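Local coordinates for diguanylate cyclase/phosphodiesterase-domain containing protein (Thermotoga maritima MSB8, PDB 6KHU) that is a putative diguanylate cyclase with a GGDEF-type domain, which in active relatives makes the bacterial messenger cyclic di-GMP from GTP, at residues L13-F24 with Y112-I123. Sequence-based numbering, arbitrary orientation.
With ZN (zinc ion), chain B.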
loop_
_atom_site.group_PDB
_atom_site.type_symbol
_atom_site.label_atom_id
_atom_site.label_comp_id
_atom_site.label_asym_id
_atom_site.label_seq_id
_atom_site.Cartn_x
_atom_site.Cartn_y
_atom_site.Cartn_z
ATOM N N LEU A 13 -0.012 10.904 -1.046
ATOM C CA LEU A 13 -1.434 11.089 -1.286
ATOM C C LEU A 13 -1.679 11.955 -2.513
ATOM O O LEU A 13 -2.663 11.741 -3.230
ATOM C CB LEU A 13 -2.099 11.698 -0.048
ATOM C CG LEU A 13 -2.314 10.749 1.143
ATOM C CD1 LEU A 13 -2.698 11.541 2.395
ATOM C CD2 LEU A 13 -3.377 9.707 0.837
ATOM N N ARG A 14 -0.801 12.931 -2.768
ATOM C CA ARG A 14 -0.893 13.699 -4.006
ATOM C C ARG A 14 -0.741 12.798 -5.224
ATOM O O ARG A 14 -1.534 12.878 -6.166
ATOM C CB ARG A 14 0.161 14.807 -4.026
ATOM C CG ARG A 14 -0.065 15.815 -5.147
ATOM C CD ARG A 14 0.889 17.008 -5.050
ATOM N NE ARG A 14 2.228 16.668 -5.528
ATOM C CZ ARG A 14 3.290 16.561 -4.738
ATOM N NH1 ARG A 14 3.161 16.777 -3.429
ATOM N NH2 ARG A 14 4.475 16.246 -5.259
ATOM N N LEU A 15 0.278 11.927 -5.220
ATOM C CA LEU A 15 0.464 10.996 -6.330
ATOM C C LEU A 15 -0.731 10.062 -6.476
ATOM O O LEU A 15 -1.118 9.706 -7.600
ATOM C CB LEU A 15 1.752 10.186 -6.138
ATOM C CG LEU A 15 3.057 11.014 -6.143
ATOM C CD1 LEU A 15 4.274 10.153 -5.815
ATOM C CD2 LEU A 15 3.270 11.737 -7.487
ATOM N N LEU A 16 -1.311 9.639 -5.347
ATOM C CA LEU A 16 -2.489 8.782 -5.383
ATOM C C LEU A 16 -3.685 9.507 -5.996
ATOM O O LEU A 16 -4.437 8.913 -6.775
ATOM C CB LEU A 16 -2.828 8.280 -3.979
ATOM C CG LEU A 16 -4.124 7.471 -3.823
ATOM C CD1 LEU A 16 -4.141 6.229 -4.720
ATOM C CD2 LEU A 16 -4.305 7.071 -2.367
ATOM N N SER A 17 -3.887 10.783 -5.648
ATOM C CA SER A 17 -5.016 11.509 -6.229
ATOM C C SER A 17 -4.831 11.731 -7.725
ATOM O O SER A 17 -5.813 11.722 -8.477
ATOM C CB SER A 17 -5.222 12.837 -5.505
ATOM O OG SER A 17 -4.171 13.723 -5.835
ATOM N N TYR A 18 -3.589 11.916 -8.184
ATOM C CA TYR A 18 -3.343 11.987 -9.622
ATOM C C TYR A 18 -3.686 10.667 -10.296
ATOM O O TYR A 18 -4.342 10.638 -11.344
ATOM C CB TYR A 18 -1.882 12.343 -9.902
ATOM C CG TYR A 18 -1.483 13.739 -9.491
ATOM C CD1 TYR A 18 -2.441 14.719 -9.275
ATOM C CD2 TYR A 18 -0.143 14.072 -9.312
ATOM C CE1 TYR A 18 -2.080 15.994 -8.886
ATOM C CE2 TYR A 18 0.234 15.354 -8.930
ATOM C CZ TYR A 18 -0.746 16.310 -8.723
ATOM O OH TYR A 18 -0.398 17.586 -8.349
ATOM N N GLN A 19 -3.213 9.558 -9.726
ATOM C CA GLN A 19 -3.507 8.253 -10.306
ATOM C C GLN A 19 -5.002 7.976 -10.301
ATOM O O GLN A 19 -5.530 7.378 -11.253
ATOM C CB GLN A 19 -2.745 7.161 -9.550
ATOM C CG GLN A 19 -3.152 5.750 -9.910
ATOM C CD GLN A 19 -3.034 5.438 -11.395
ATOM O OE1 GLN A 19 -2.230 6.031 -12.118
ATOM N NE2 GLN A 19 -3.823 4.470 -11.852
ATOM N N HIS A 20 -5.703 8.393 -9.234
ATOM C CA HIS A 20 -7.145 8.170 -9.173
ATOM C C HIS A 20 -7.843 8.867 -10.332
ATOM O O HIS A 20 -8.749 8.297 -10.959
ATOM C CB HIS A 20 -7.699 8.654 -7.823
ATOM C CG HIS A 20 -9.166 8.417 -7.641
ATOM N ND1 HIS A 20 -9.697 7.160 -7.424
ATOM C CD2 HIS A 20 -10.217 9.277 -7.620
ATOM C CE1 HIS A 20 -11.012 7.256 -7.287
ATOM N NE2 HIS A 20 -11.355 8.529 -7.406
ATOM N N GLN A 21 -7.400 10.084 -10.665
ATOM C CA GLN A 21 -7.986 10.804 -11.791
ATOM C C GLN A 21 -7.669 10.115 -13.110
ATOM O O GLN A 21 -8.548 9.955 -13.964
ATOM C CB GLN A 21 -7.483 12.244 -11.819
ATOM C CG GLN A 21 -7.944 12.990 -13.045
ATOM C CD GLN A 21 -7.840 14.489 -12.879
ATOM O OE1 GLN A 21 -8.075 15.024 -11.794
ATOM N NE2 GLN A 21 -7.501 15.179 -13.962
ATOM N N ARG A 22 -6.412 9.706 -13.294
ATOM C CA ARG A 22 -6.013 9.017 -14.520
ATOM C C ARG A 22 -6.760 7.699 -14.691
ATOM O O ARG A 22 -7.116 7.322 -15.814
ATOM C CB ARG A 22 -4.498 8.771 -14.517
ATOM C CG ARG A 22 -3.630 9.987 -14.843
ATOM C CD ARG A 22 -2.179 9.546 -15.101
ATOM N NE ARG A 22 -1.668 8.845 -13.931
ATOM C CZ ARG A 22 -0.938 9.411 -12.975
ATOM N NH1 ARG A 22 -0.562 10.683 -13.069
ATOM N NH2 ARG A 22 -0.550 8.692 -11.939
ATOM N N ALA A 23 -6.972 6.968 -13.592
ATOM C CA ALA A 23 -7.713 5.711 -13.648
ATOM C C ALA A 23 -9.147 5.945 -14.111
ATOM O O ALA A 23 -9.668 5.220 -14.969
ATOM C CB ALA A 23 -7.693 5.041 -12.270
ATOM N N PHE A 24 -9.801 6.959 -13.544
ATOM C CA PHE A 24 -11.127 7.360 -14.003
ATOM C C PHE A 24 -11.116 7.651 -15.498
ATOM O O PHE A 24 -11.903 7.081 -16.263
ATOM C CB PHE A 24 -11.585 8.589 -13.211
ATOM C CG PHE A 24 -12.977 9.055 -13.545
ATOM C CD1 PHE A 24 -14.086 8.388 -13.050
ATOM C CD2 PHE A 24 -13.176 10.181 -14.332
ATOM C CE1 PHE A 24 -15.377 8.837 -13.336
ATOM C CE2 PHE A 24 -14.460 10.626 -14.623
ATOM C CZ PHE A 24 -15.556 9.947 -14.119
ATOM N N TYR A 112 -10.023 -0.046 -7.002
ATOM C CA TYR A 112 -10.855 0.843 -7.787
ATOM C C TYR A 112 -11.083 0.218 -9.152
ATOM O O TYR A 112 -10.138 -0.288 -9.754
ATOM C CB TYR A 112 -10.179 2.210 -7.960
ATOM C CG TYR A 112 -10.894 3.140 -8.932
ATOM C CD1 TYR A 112 -11.926 3.951 -8.496
ATOM C CD2 TYR A 112 -10.532 3.203 -10.285
ATOM C CE1 TYR A 112 -12.600 4.802 -9.360
ATOM C CE2 TYR A 112 -11.201 4.072 -11.172
ATOM C CZ TYR A 112 -12.242 4.862 -10.690
ATOM O OH TYR A 112 -12.932 5.721 -11.518
ATOM N N PRO A 113 -12.300 0.234 -9.709
ATOM C CA PRO A 113 -13.535 0.839 -9.191
ATOM C C PRO A 113 -14.481 -0.099 -8.432
ATOM O O PRO A 113 -15.532 0.371 -7.970
ATOM C CB PRO A 113 -14.226 1.320 -10.470
ATOM C CG PRO A 113 -13.856 0.236 -11.481
ATOM C CD PRO A 113 -12.453 -0.207 -11.114
ATOM N N GLU A 114 -14.138 -1.385 -8.290
ATOM C CA GLU A 114 -15.133 -2.343 -7.803
ATOM C C GLU A 114 -15.395 -2.180 -6.311
ATOM O O GLU A 114 -16.532 -2.339 -5.855
ATOM C CB GLU A 114 -14.693 -3.771 -8.120
ATOM C CG GLU A 114 -15.015 -4.200 -9.548
ATOM C CD GLU A 114 -15.590 -5.614 -9.642
ATOM O OE1 GLU A 114 -14.813 -6.588 -9.488
ATOM O OE2 GLU A 114 -16.815 -5.747 -9.883
ATOM N N ASP A 115 -14.359 -1.874 -5.529
ATOM C CA ASP A 115 -14.566 -1.659 -4.105
ATOM C C ASP A 115 -15.012 -0.232 -3.800
ATOM O O ASP A 115 -15.672 -0.009 -2.784
ATOM C CB ASP A 115 -13.281 -1.962 -3.315
ATOM C CG ASP A 115 -12.906 -3.438 -3.328
ATOM O OD1 ASP A 115 -13.805 -4.299 -3.485
ATOM O OD2 ASP A 115 -11.701 -3.732 -3.169
ATOM N N PHE A 116 -14.654 0.738 -4.642
ATOM C CA PHE A 116 -14.890 2.142 -4.318
ATOM C C PHE A 116 -14.714 2.992 -5.560
ATOM O O PHE A 116 -14.045 2.598 -6.519
ATOM C CB PHE A 116 -13.933 2.650 -3.224
ATOM C CG PHE A 116 -12.507 2.908 -3.708
ATOM C CD1 PHE A 116 -11.558 1.878 -3.712
ATOM C CD2 PHE A 116 -12.115 4.168 -4.123
ATOM C CE1 PHE A 116 -10.255 2.097 -4.133
ATOM C CE2 PHE A 116 -10.809 4.410 -4.561
ATOM C CZ PHE A 116 -9.869 3.371 -4.568
HETATM N N MSE A 117 -15.279 4.191 -5.504
HETATM C CA MSE A 117 -14.973 5.204 -6.499
HETATM C C MSE A 117 -14.731 6.553 -5.850
HETATM O O MSE A 117 -14.266 7.500 -6.488
HETATM C CB MSE A 117 -16.094 5.272 -7.511
HETATM C CG MSE A 117 -15.952 4.150 -8.519
HETATM SE SE MSE A 117 -17.482 4.072 -9.672
HETATM C CE MSE A 117 -16.849 5.386 -10.996
ATOM N N ASP A 118 -15.022 6.612 -4.553
ATOM C CA ASP A 118 -14.773 7.788 -3.729
ATOM C C ASP A 118 -13.462 7.554 -2.970
ATOM O O ASP A 118 -13.414 6.735 -2.044
ATOM C CB ASP A 118 -15.964 8.005 -2.792
ATOM C CG ASP A 118 -15.799 9.201 -1.851
ATOM O OD1 ASP A 118 -14.696 9.427 -1.336
ATOM O OD2 ASP A 118 -16.814 9.888 -1.575
ATOM N N LEU A 119 -12.411 8.298 -3.343
ATOM C CA LEU A 119 -11.078 8.019 -2.810
ATOM C C LEU A 119 -10.981 8.339 -1.319
ATOM O O LEU A 119 -10.365 7.578 -0.561
ATOM C CB LEU A 119 -10.010 8.784 -3.594
ATOM C CG LEU A 119 -8.560 8.571 -3.113
ATOM C CD1 LEU A 119 -8.115 7.105 -3.167
ATOM C CD2 LEU A 119 -7.597 9.465 -3.896
ATOM N N GLU A 120 -11.560 9.452 -0.872
ATOM C CA GLU A 120 -11.475 9.725 0.556
ATOM C C GLU A 120 -12.179 8.638 1.361
ATOM O O GLU A 120 -11.716 8.286 2.448
ATOM C CB GLU A 120 -12.044 11.101 0.896
ATOM C CG GLU A 120 -11.934 11.396 2.395
ATOM C CD GLU A 120 -10.490 11.203 2.920
ATOM O OE1 GLU A 120 -9.556 11.859 2.386
ATOM O OE2 GLU A 120 -10.271 10.360 3.837
ATOM N N LYS A 121 -13.254 8.048 0.825
ATOM C CA LYS A 121 -13.931 6.967 1.544
ATOM C C LYS A 121 -13.051 5.721 1.622
ATOM O O LYS A 121 -12.933 5.105 2.689
ATOM C CB LYS A 121 -15.275 6.629 0.884
ATOM C CG LYS A 121 -16.038 5.498 1.593
ATOM C CD LYS A 121 -16.403 5.908 3.019
ATOM C CE LYS A 121 -17.588 5.103 3.548
ATOM N NZ LYS A 121 -17.217 3.698 3.809
ATOM N N ALA A 122 -12.447 5.318 0.494
ATOM C CA ALA A 122 -11.491 4.211 0.518
ATOM C C ALA A 122 -10.404 4.437 1.563
ATOM O O ALA A 122 -10.049 3.517 2.309
ATOM C CB ALA A 122 -10.858 4.019 -0.861
ATOM N N ILE A 123 -9.873 5.662 1.640
ATOM C CA ILE A 123 -8.762 5.944 2.551
ATOM C C ILE A 123 -9.211 5.813 4.004
ATOM O O ILE A 123 -8.539 5.172 4.824
ATOM C CB ILE A 123 -8.175 7.337 2.257
ATOM C CG1 ILE A 123 -7.410 7.307 0.929
ATOM C CG2 ILE A 123 -7.257 7.807 3.399
ATOM C CD1 ILE A 123 -6.176 6.436 0.988
HETATM ZN ZN ZN B . -16.619 11.221 -0.169
HETATM O O HOH W 1 -14.198 10.040 -7.153
HETATM O O HOH W 2 -16.687 10.079 1.790
#
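His-20 of helix 9-26 reaches across to Leu-119 and Tyr-112, at the loop that joins strand 105-112 to helix 119-130. CB rests against Leu-119 CD2 at 4.0 Å. With CG anti to the backbone N (chi1 -178°), the ring extends away from its own helix, and Leu-119 CB sits squarely over one face, 4.0 Å from the centroid, a CH-pi contact in which CD2 and NE2 are the ring atoms nearest that carbon. ND1 hydrogen-bonds to the hydroxyl of Tyr-30 on strand 30-37. The ring turns its edge, through CE1, to the face of Tyr-112, CE1 coming within 3.6 Å of Tyr-112 CE1 in an edge-to-face pair with planes at 68°. At the tip, NE2 makes a weak, bent bond (3.2 Å, 123°) to Met-117 O, which also accepts from a water lying in the imidazole plane. A leucine in place of His-20 would probably leave the Tyr-30 hydroxyl without this mate and Tyr-112 without the ring edge against its face. On one side of the histidine, Leu-16 CD2 meets Leu-119 CD1 and Ile-123 CD1, each at 3.9 Å; on the other, Ala-23 CB touches Tyr-112 CE2 at 3.8 Å. Asp-118 caps helix 119-130 through Lys-121 N and binds zinc through OD2. Together these contacts join the first and last helices beside the central sheet, an alpha/beta arrangement consistent with the GGDEF, nucleotide-cyclase-like fold.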